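Local coordinates for putative HMP/thiamine permease protein YkoE (Bacillus subtilis, PDB 5EDL) that binds thiamine as the substrate-binding S component of an energy-coupling factor transporter and is probably responsible for moving the vitamin across the cell membrane, at residues Gly36-Gly45 with Tyr142-Ser153; Ala55-Ala64 with Phe101-Tyr109. All blocks are in the same frame, centred on the assembly; numbering follows the deposited sequence.

Contact 1: Gly36-Gly45 with Tyr142-Ser153. With VIB (3-(4-amino-2-methyl-pyrimidin-5-ylmethyl)-5-(2-hydroxy-ethyl)-4-methyl-thiazol-3-ium), chain B.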
# COMPACT_ATOMS: atom_id res chain seq x y z
N GLY A 36 -4.42 -12.96 19.96
CA GLY A 36 -4.92 -11.61 20.10
C GLY A 36 -4.45 -10.73 18.95
O GLY A 36 -3.64 -11.15 18.12
N PRO A 37 -4.96 -9.49 18.91
CA PRO A 37 -4.71 -8.60 17.76
C PRO A 37 -3.23 -8.30 17.50
O PRO A 37 -2.86 -8.17 16.34
CB PRO A 37 -5.46 -7.31 18.14
CG PRO A 37 -5.75 -7.41 19.61
CD PRO A 37 -5.86 -8.89 19.90
N ILE A 38 -2.41 -8.21 18.54
CA ILE A 38 -1.01 -7.86 18.34
C ILE A 38 -0.34 -8.83 17.36
O ILE A 38 0.60 -8.46 16.66
CB ILE A 38 -0.23 -7.84 19.67
CG1 ILE A 38 1.18 -7.26 19.47
CG2 ILE A 38 -0.16 -9.23 20.31
CD1 ILE A 38 1.91 -6.99 20.77
N ALA A 39 -0.83 -10.06 17.30
CA ALA A 39 -0.21 -11.08 16.46
C ALA A 39 -0.26 -10.77 14.95
O ALA A 39 0.61 -11.22 14.21
CB ALA A 39 -0.85 -12.44 16.72
N TYR A 40 -1.25 -10.01 14.48
CA TYR A 40 -1.23 -9.66 13.05
C TYR A 40 -0.60 -8.30 12.77
O TYR A 40 -0.48 -7.90 11.61
CB TYR A 40 -2.64 -9.71 12.44
CG TYR A 40 -3.69 -8.83 13.10
CD1 TYR A 40 -3.52 -7.45 13.18
CD2 TYR A 40 -4.86 -9.38 13.58
CE1 TYR A 40 -4.49 -6.65 13.77
CE2 TYR A 40 -5.82 -8.60 14.18
CZ TYR A 40 -5.64 -7.23 14.27
OH TYR A 40 -6.62 -6.48 14.87
N GLU A 41 -0.19 -7.59 13.80
CA GLU A 41 0.37 -6.26 13.57
C GLU A 41 1.66 -6.28 12.71
O GLU A 41 1.83 -5.42 11.85
CB GLU A 41 0.62 -5.55 14.90
CG GLU A 41 -0.67 -5.20 15.66
CD GLU A 41 -1.52 -4.12 14.96
OE1 GLU A 41 -1.11 -3.61 13.89
OE2 GLU A 41 -2.59 -3.77 15.50
N PRO A 42 2.55 -7.26 12.92
CA PRO A 42 3.77 -7.32 12.10
C PRO A 42 3.53 -7.42 10.59
O PRO A 42 4.37 -6.95 9.82
CB PRO A 42 4.47 -8.58 12.62
CG PRO A 42 4.07 -8.63 14.06
CD PRO A 42 2.60 -8.24 14.02
N ILE A 43 2.42 -8.04 10.18
CA ILE A 43 2.16 -8.20 8.75
C ILE A 43 1.22 -7.13 8.21
O ILE A 43 0.88 -7.14 7.03
CB ILE A 43 1.54 -9.59 8.41
CG1 ILE A 43 0.12 -9.71 8.99
CG2 ILE A 43 2.47 -10.73 8.86
CD1 ILE A 43 -0.60 -11.00 8.65
N TYR A 44 0.81 -6.19 9.07
CA TYR A 44 -0.28 -5.28 8.71
C TYR A 44 0.00 -4.46 7.44
O TYR A 44 -0.89 -4.26 6.62
CB TYR A 44 -0.61 -4.32 9.87
CG TYR A 44 -2.09 -4.01 9.94
CD1 TYR A 44 -2.70 -3.19 9.00
CD2 TYR A 44 -2.90 -4.58 10.93
CE1 TYR A 44 -4.07 -2.93 9.04
CE2 TYR A 44 -4.27 -4.32 10.99
CZ TYR A 44 -4.84 -3.50 10.04
OH TYR A 44 -6.19 -3.25 10.08
N GLY A 45 1.25 -4.02 7.28
CA GLY A 45 1.60 -3.16 6.16
C GLY A 45 1.36 -3.78 4.79
O GLY A 45 1.28 -3.05 3.79
N TYR A 142 -0.63 -1.64 25.54
CA TYR A 142 -0.92 -2.57 24.45
C TYR A 142 -1.16 -1.82 23.14
O TYR A 142 -0.67 -2.23 22.09
CB TYR A 142 -2.16 -3.40 24.79
CG TYR A 142 -2.39 -4.61 23.92
CD1 TYR A 142 -1.48 -5.67 23.90
CD2 TYR A 142 -3.57 -4.74 23.18
CE1 TYR A 142 -1.72 -6.80 23.13
CE2 TYR A 142 -3.82 -5.86 22.42
CZ TYR A 142 -2.89 -6.89 22.40
OH TYR A 142 -3.14 -8.00 21.63
N LEU A 143 -1.94 -0.75 23.22
CA LEU A 143 -2.25 0.05 22.04
C LEU A 143 -0.99 0.70 21.48
O LEU A 143 -0.78 0.72 20.26
CB LEU A 143 -3.29 1.11 22.36
CG LEU A 143 -4.71 0.55 22.52
CD1 LEU A 143 -5.67 1.61 23.05
CD2 LEU A 143 -5.19 0.00 21.17
N LEU A 144 -0.16 1.23 22.37
CA LEU A 144 1.07 1.88 21.97
C LEU A 144 2.00 0.90 21.27
O LEU A 144 2.58 1.21 20.23
CB LEU A 144 1.77 2.51 23.19
CG LEU A 144 1.11 3.79 23.72
CD1 LEU A 144 1.73 4.26 25.05
CD2 LEU A 144 1.16 4.89 22.67
N ILE A 145 2.12 -0.30 21.83
CA ILE A 145 2.97 -1.32 21.22
C ILE A 145 2.43 -1.71 19.84
O ILE A 145 3.20 -1.84 18.88
CB ILE A 145 3.09 -2.55 22.12
CG1 ILE A 145 3.89 -2.20 23.38
CG2 ILE A 145 3.79 -3.67 21.38
CD1 ILE A 145 3.84 -3.25 24.47
N MET A 146 1.12 -1.87 19.72
CA MET A 146 0.52 -2.27 18.44
C MET A 146 0.69 -1.18 17.38
O MET A 146 1.00 -1.48 16.23
CB MET A 146 -0.96 -2.63 18.60
CG MET A 146 -1.19 -3.99 19.30
SD MET A 146 -2.86 -4.67 19.07
CE MET A 146 -3.80 -3.44 19.96
N LEU A 147 0.49 0.08 17.76
CA LEU A 147 0.67 1.19 16.82
C LEU A 147 2.11 1.26 16.31
O LEU A 147 2.35 1.46 15.12
CB LEU A 147 0.31 2.52 17.46
CG LEU A 147 0.48 3.75 16.55
CD1 LEU A 147 -0.31 3.59 15.25
CD2 LEU A 147 0.07 5.03 17.30
N VAL A 148 3.07 1.11 17.22
CA VAL A 148 4.47 1.14 16.84
C VAL A 148 4.79 0.02 15.85
O VAL A 148 5.41 0.27 14.81
CB VAL A 148 5.39 1.04 18.07
CG1 VAL A 148 6.80 0.73 17.64
CG2 VAL A 148 5.34 2.35 18.87
N ILE A 149 4.37 -1.20 16.17
CA ILE A 149 4.54 -2.32 15.26
C ILE A 149 3.85 -2.05 13.92
O ILE A 149 4.43 -2.30 12.86
CB ILE A 149 3.98 -3.64 15.84
CG1 ILE A 149 4.70 -3.99 17.15
CG2 ILE A 149 4.13 -4.76 14.82
CD1 ILE A 149 4.10 -5.20 17.90
N ARG A 150 2.63 -1.53 13.95
CA ARG A 150 1.93 -1.27 12.69
C ARG A 150 2.63 -0.16 11.89
O ARG A 150 2.65 -0.21 10.66
CB ARG A 150 0.47 -0.89 12.91
CG ARG A 150 -0.36 -0.98 11.61
CD ARG A 150 -1.84 -0.60 11.80
NE ARG A 150 -2.53 -1.50 12.73
CZ ARG A 150 -3.84 -1.47 12.97
NH1 ARG A 150 -4.61 -0.59 12.35
NH2 ARG A 150 -4.37 -2.34 13.83
N LEU A 151 3.19 0.83 12.57
CA LEU A 151 3.92 1.89 11.88
C LEU A 151 5.15 1.32 11.18
O LEU A 151 5.43 1.64 10.02
CB LEU A 151 4.31 3.00 12.86
CG LEU A 151 3.19 3.96 13.29
CD1 LEU A 151 3.59 4.75 14.52
CD2 LEU A 151 2.83 4.90 12.14
N ILE A 152 5.89 0.46 11.87
CA ILE A 152 7.08 -0.15 11.27
C ILE A 152 6.71 -1.04 10.08
O ILE A 152 7.38 -1.01 9.04
CB ILE A 152 7.86 -0.96 12.31
CG1 ILE A 152 8.40 -0.02 13.40
CG2 ILE A 152 9.00 -1.72 11.64
CD1 ILE A 152 9.02 -0.72 14.55
N SER A 153 5.64 -1.81 10.25
CA SER A 153 5.17 -2.72 9.22
C SER A 153 4.69 -1.95 7.99
O SER A 153 4.92 -2.37 6.86
CB SER A 153 4.04 -3.62 9.76
OG SER A 153 3.53 -4.48 8.75
CM2 VIB B . -7.80 -4.06 2.32
N4A VIB B . -6.47 -3.82 7.02
CM4 VIB B . -6.38 -7.32 10.36
O1 VIB B . -7.21 -4.18 12.46
C7 VIB B . -8.55 -4.58 12.71
C6 VIB B . -8.70 -6.01 12.24
C2 VIB B . -9.24 -5.61 8.34
S1 VIB B . -9.75 -5.34 9.80
C5 VIB B . -8.69 -5.99 10.73
C4 VIB B . -7.64 -6.56 9.91
N3 VIB B . -8.00 -6.33 8.40
C7A VIB B . -7.15 -6.83 7.33
C4A VIB B . -6.97 -4.59 5.91
N3A VIB B . -7.15 -4.02 4.71
C2A VIB B . -7.62 -4.77 3.68
N1A VIB B . -7.91 -6.09 3.85
C6A VIB B . -7.74 -6.69 5.06
C5A VIB B . -7.26 -5.92 6.09

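Contact 2: Ala55-Ala64 with Phe101-Tyr109. With MPG ([(Z)-octadec-9-enyl] (2R)-2,3-bis(oxidanyl)propanoate), chain C.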
# COMPACT_ATOMS: atom_id res chain seq x y z
N ALA A 55 1.02 4.50 -6.64
CA ALA A 55 1.52 5.88 -6.60
C ALA A 55 2.94 5.97 -7.17
O ALA A 55 3.23 6.82 -8.00
CB ALA A 55 1.49 6.43 -5.18
N TYR A 56 3.80 5.08 -6.70
CA TYR A 56 5.20 5.07 -7.13
C TYR A 56 5.31 4.78 -8.64
O TYR A 56 6.15 5.37 -9.33
CB TYR A 56 5.97 4.05 -6.29
CG TYR A 56 7.45 3.89 -6.59
CD1 TYR A 56 8.37 4.90 -6.33
CD2 TYR A 56 7.93 2.69 -7.09
CE1 TYR A 56 9.72 4.73 -6.60
CE2 TYR A 56 9.27 2.50 -7.35
CZ TYR A 56 10.16 3.52 -7.12
OH TYR A 56 11.48 3.29 -7.38
N MET A 57 4.44 3.92 -9.16
CA MET A 57 4.47 3.59 -10.59
C MET A 57 3.91 4.71 -11.45
O MET A 57 4.50 5.06 -12.46
CB MET A 57 3.67 2.32 -10.89
CG MET A 57 4.32 1.01 -10.47
SD MET A 57 3.29 -0.38 -11.03
CE MET A 57 2.35 0.45 -12.33
N ILE A 58 2.76 5.26 -11.05
CA ILE A 58 1.99 6.13 -11.92
C ILE A 58 2.25 7.60 -11.64
O ILE A 58 2.32 8.41 -12.56
CB ILE A 58 0.48 5.82 -11.79
CG1 ILE A 58 0.20 4.40 -12.29
CG2 ILE A 58 -0.34 6.86 -12.54
CD1 ILE A 58 -1.20 3.91 -12.02
N ARG A 59 2.39 7.93 -10.36
CA ARG A 59 2.84 9.24 -9.90
C ARG A 59 1.87 10.35 -10.28
O ARG A 59 2.27 11.44 -10.67
CB ARG A 59 4.25 9.53 -10.46
CG ARG A 59 5.26 8.47 -10.02
CD ARG A 59 6.73 8.81 -10.29
NE ARG A 59 7.58 7.78 -9.70
CZ ARG A 59 8.90 7.77 -9.71
NH1 ARG A 59 9.58 8.73 -10.32
NH2 ARG A 59 9.55 6.77 -9.13
N LYS A 60 0.57 10.08 -10.13
CA LYS A 60 -0.46 11.07 -10.37
C LYS A 60 -1.46 11.04 -9.21
O LYS A 60 -1.57 10.04 -8.51
CB LYS A 60 -1.15 10.81 -11.71
CG LYS A 60 -0.18 10.90 -12.90
CD LYS A 60 -0.86 10.75 -14.23
CE LYS A 60 0.16 10.96 -15.37
NZ LYS A 60 -0.41 10.66 -16.70
N PRO A 61 -2.15 12.16 -8.98
CA PRO A 61 -3.01 12.28 -7.80
C PRO A 61 -4.13 11.25 -7.81
O PRO A 61 -4.71 10.97 -8.86
CB PRO A 61 -3.57 13.71 -7.91
CG PRO A 61 -2.58 14.44 -8.81
CD PRO A 61 -2.10 13.40 -9.78
N GLY A 62 -4.41 10.69 -6.65
CA GLY A 62 -5.49 9.72 -6.52
C GLY A 62 -5.07 8.28 -6.67
O GLY A 62 -5.87 7.38 -6.41
N ALA A 63 -3.83 8.03 -7.09
CA ALA A 63 -3.37 6.65 -7.30
C ALA A 63 -3.45 5.81 -6.03
O ALA A 63 -3.93 4.68 -6.06
CB ALA A 63 -1.94 6.62 -7.86
N ALA A 64 -2.94 6.36 -4.94
CA ALA A 64 -2.85 5.63 -3.68
C ALA A 64 -4.25 5.33 -3.17
O ALA A 64 -4.50 4.25 -2.66
CB ALA A 64 -2.07 6.41 -2.64
N PHE A 101 1.03 11.76 -0.17
CA PHE A 101 1.37 12.18 -1.54
C PHE A 101 0.77 13.55 -1.81
O PHE A 101 1.40 14.36 -2.48
CB PHE A 101 0.91 11.14 -2.57
CG PHE A 101 1.64 9.83 -2.45
CD1 PHE A 101 2.98 9.75 -2.81
CD2 PHE A 101 1.02 8.70 -1.94
CE1 PHE A 101 3.68 8.56 -2.68
CE2 PHE A 101 1.71 7.51 -1.82
CZ PHE A 101 3.04 7.44 -2.18
N LEU A 102 -0.41 13.81 -1.26
CA LEU A 102 -0.97 15.16 -1.30
C LEU A 102 -0.00 16.16 -0.66
O LEU A 102 0.30 17.21 -1.23
CB LEU A 102 -2.34 15.20 -0.60
CG LEU A 102 -2.94 16.56 -0.21
CD1 LEU A 102 -3.21 17.44 -1.43
CD2 LEU A 102 -4.21 16.39 0.62
N ALA A 103 0.49 15.82 0.53
CA ALA A 103 1.34 16.72 1.28
C ALA A 103 2.63 17.07 0.51
O ALA A 103 3.20 18.14 0.70
CB ALA A 103 1.69 16.11 2.62
N THR A 104 3.08 16.15 -0.34
CA THR A 104 4.31 16.36 -1.11
C THR A 104 3.98 16.62 -2.59
O THR A 104 4.84 16.45 -3.46
CB THR A 104 5.25 15.14 -0.98
OG1 THR A 104 4.55 13.94 -1.35
CG2 THR A 104 5.77 15.00 0.46
N ARG A 105 2.72 16.97 -2.85
CA ARG A 105 2.25 17.46 -4.15
C ARG A 105 2.41 16.47 -5.28
O ARG A 105 2.55 16.86 -6.45
CB ARG A 105 2.99 18.77 -4.50
CG ARG A 105 2.62 19.94 -3.59
CD ARG A 105 3.61 21.11 -3.75
NE ARG A 105 3.62 21.63 -5.11
CZ ARG A 105 4.64 22.30 -5.66
NH1 ARG A 105 5.75 22.53 -4.96
NH2 ARG A 105 4.55 22.72 -6.91
N TRP A 106 2.40 15.19 -4.94
CA TRP A 106 2.52 14.10 -5.90
C TRP A 106 3.78 14.24 -6.75
O TRP A 106 3.84 13.73 -7.87
CB TRP A 106 1.27 14.03 -6.79
CG TRP A 106 0.01 13.86 -6.00
CD1 TRP A 106 -0.49 12.68 -5.46
CD2 TRP A 106 -0.92 14.88 -5.63
NE1 TRP A 106 -1.65 12.93 -4.79
CE2 TRP A 106 -1.95 14.26 -4.88
CE3 TRP A 106 -1.00 16.26 -5.87
CZ2 TRP A 106 -3.03 14.98 -4.37
CZ3 TRP A 106 -2.08 16.96 -5.35
CH2 TRP A 106 -3.08 16.32 -4.61
N LYS A 107 4.80 14.90 -6.19
CA LYS A 107 6.08 15.10 -6.88
C LYS A 107 7.25 14.38 -6.21
O LYS A 107 8.38 14.49 -6.68
CB LYS A 107 6.42 16.59 -6.95
CG LYS A 107 5.53 17.42 -7.84
CD LYS A 107 5.80 18.91 -7.63
CE LYS A 107 7.28 19.23 -7.74
NZ LYS A 107 7.56 20.69 -7.63
N ALA A 108 7.00 13.68 -5.10
CA ALA A 108 8.08 13.05 -4.34
C ALA A 108 7.87 11.55 -4.16
O ALA A 108 6.87 11.12 -3.56
CB ALA A 108 8.22 13.72 -2.98
N TYR A 109 8.81 10.75 -4.64
CA TYR A 109 8.66 9.31 -4.57
C TYR A 109 9.91 8.60 -4.05
O TYR A 109 10.09 7.41 -4.27
CB TYR A 109 8.23 8.78 -5.95
CG TYR A 109 6.89 9.37 -6.33
CD1 TYR A 109 5.71 8.81 -5.87
CD2 TYR A 109 6.82 10.54 -7.08
CE1 TYR A 109 4.50 9.37 -6.18
CE2 TYR A 109 5.60 11.11 -7.39
CZ TYR A 109 4.44 10.52 -6.94
OH TYR A 109 3.22 11.07 -7.24
C2 MPG C . -6.57 13.38 4.80
C3 MPG C . -5.98 14.10 3.61
C4 MPG C . -6.08 13.22 2.39
C5 MPG C . -7.51 13.21 1.90
C6 MPG C . -7.56 13.58 0.44
C7 MPG C . -7.04 12.42 -0.37
C8 MPG C . -7.50 12.56 -1.81
C9 MPG C . -6.54 13.47 -2.54
C10 MPG C . -6.59 13.63 -3.89
C11 MPG C . -7.61 12.92 -4.75
C12 MPG C . -8.31 13.96 -5.60
C13 MPG C . -7.34 14.57 -6.60
C14 MPG C . -6.96 15.99 -6.22
C15 MPG C . -6.75 16.81 -7.47
C16 MPG C . -5.46 17.60 -7.35
C17 MPG C . -5.15 18.29 -8.65
C18 MPG C . -3.66 18.50 -8.75
O1 MPG C . -5.57 13.75 6.93
C1 MPG C . -6.50 14.28 6.02
O HOH W 1 0.69 9.64 -6.70

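Contact 1: Gly36-Gly45 with Tyr142-Ser153
Arg150 and Glu41 are brought together by their torsions: the arginine leaves helix 140-170 with CG opposite the backbone N (chi1 -165°) and turns at chi3, while Glu41 bends at chi2 (-68°). The result is a side-on, two-pronged salt bridge in the thiamine-binding pocket of this all-helical S component. NE of Arg150 lies 2.8 Å from OE1 of Glu41 and meets its syn lone pair, and NH2 donates to OE2. Carboxylate and guanidinium are nearly coplanar. One face of the guanidinium rests on Tyr44 in a parallel cation-pi stack, planes 12° apart, with CZ 3.8 Å from the ring centroid, so bonds at the edge and ring on the face together fix its rotation. NH2 has a second acid partner in Asp129, and OE2 of Glu41 is also hydrogen-bonded to Tyr135 OH; each ion thus has further polar partners, which would be expected to stabilise the charged pair in this buried site. Tyr44 OH donates to the thiamine hydroxyl O1 at 2.8 Å, while Tyr40 lays one ring face over the ligand methyl CM4. Beside the salt bridge CG2 of Ile149 lies against CB of Glu41 at 3.6 Å; toward the start of the helix Ile38 packs on Ile145 and Met146 and also reaches Ile149. Tyr142 OH accepts the N-H of Ile38. At the other end Ser153 OG bridges two backbone groups, donating to Pro42 O and accepting Gly45 N, each at 2.8 Å.

Contact 2: Ala55-Ala64 with Phe101-Tyr109
Arg59 and Tyr109 lie flat on one another, running in opposite directions with guanidinium and phenol planes only 3° apart. Arg59 sets CG beside its backbone N (chi1 -59°), then runs extended to NE along the ring face. This chain, rather than the charged end, covers the middle of the ring: CG stands 3.7 Å from the Tyr109 centroid in a CH-pi contact, and the guanidinium continues past the ring to lie over Tyr109 CB. NE of Arg59 is tied back to Tyr56 O at 2.8 Å, and NH2 reaches Glu183 in a salt bridge, so two nitrogens of the guanidinium are held. Tyr56 slides past Tyr109 antiparallel, with the backbone O of Tyr109 at the edge of its ring. The phenol oxygen of Tyr109 donates to Trp106 O, approaching from above the carbonyl plane, and a water at the ring's edge donates to both this oxygen and Lys60 O, linking the two segments.

Trp106 meets Pro61 at about a right angle. Pro61 CA sits 3.5 Å from the centroid of the five-membered ring and CB covers the indole centre; the opposite face lies against Phe101 O and Leu102 CA. NE1 of Trp106 is hydrogen-bonded to Glu98 OE2, which also takes the N-H of Gly62. Deeper in, Ala55 CB sits over the face of Phe101, 3.7 Å from its centroid, and Ala64 CB approaches the same ring obliquely.

A Schellman motif, with Arg105 as its C-prime residue, ends helix 85-103 here, and a type II turn joins helix 49-58 to helix 63-77. Trp106 CZ2 lies 3.8 Å from C10 in the oleyl chain of the bound lipid MPG, Phe101 leans on helix 111-132, and Arg59 and Tyr56 meet helix 179-192.

Both contacts are partly buried and lie on opposite sides of the chain's centre, and they share no helix. Contact 2 lies nearer that centre (about 12 Å against 16 Å, centre to centre), and only contact 1 has exposed residues among those that touch. Contact 1 joins the loop before helix 49-58 to helix 140-170; contact 2 joins the turn at the far end of helix 49-58 to the end of helix 85-103. Chemistry follows place: contact 1 crosses its interface with a salt bridge and hydrogen bonds and contributes residues to the thiamine pocket, whereas contact 2 has no direct hydrogen bond across it and relies on CH-pi packing and one water, with an aromatic side chain meeting lipid.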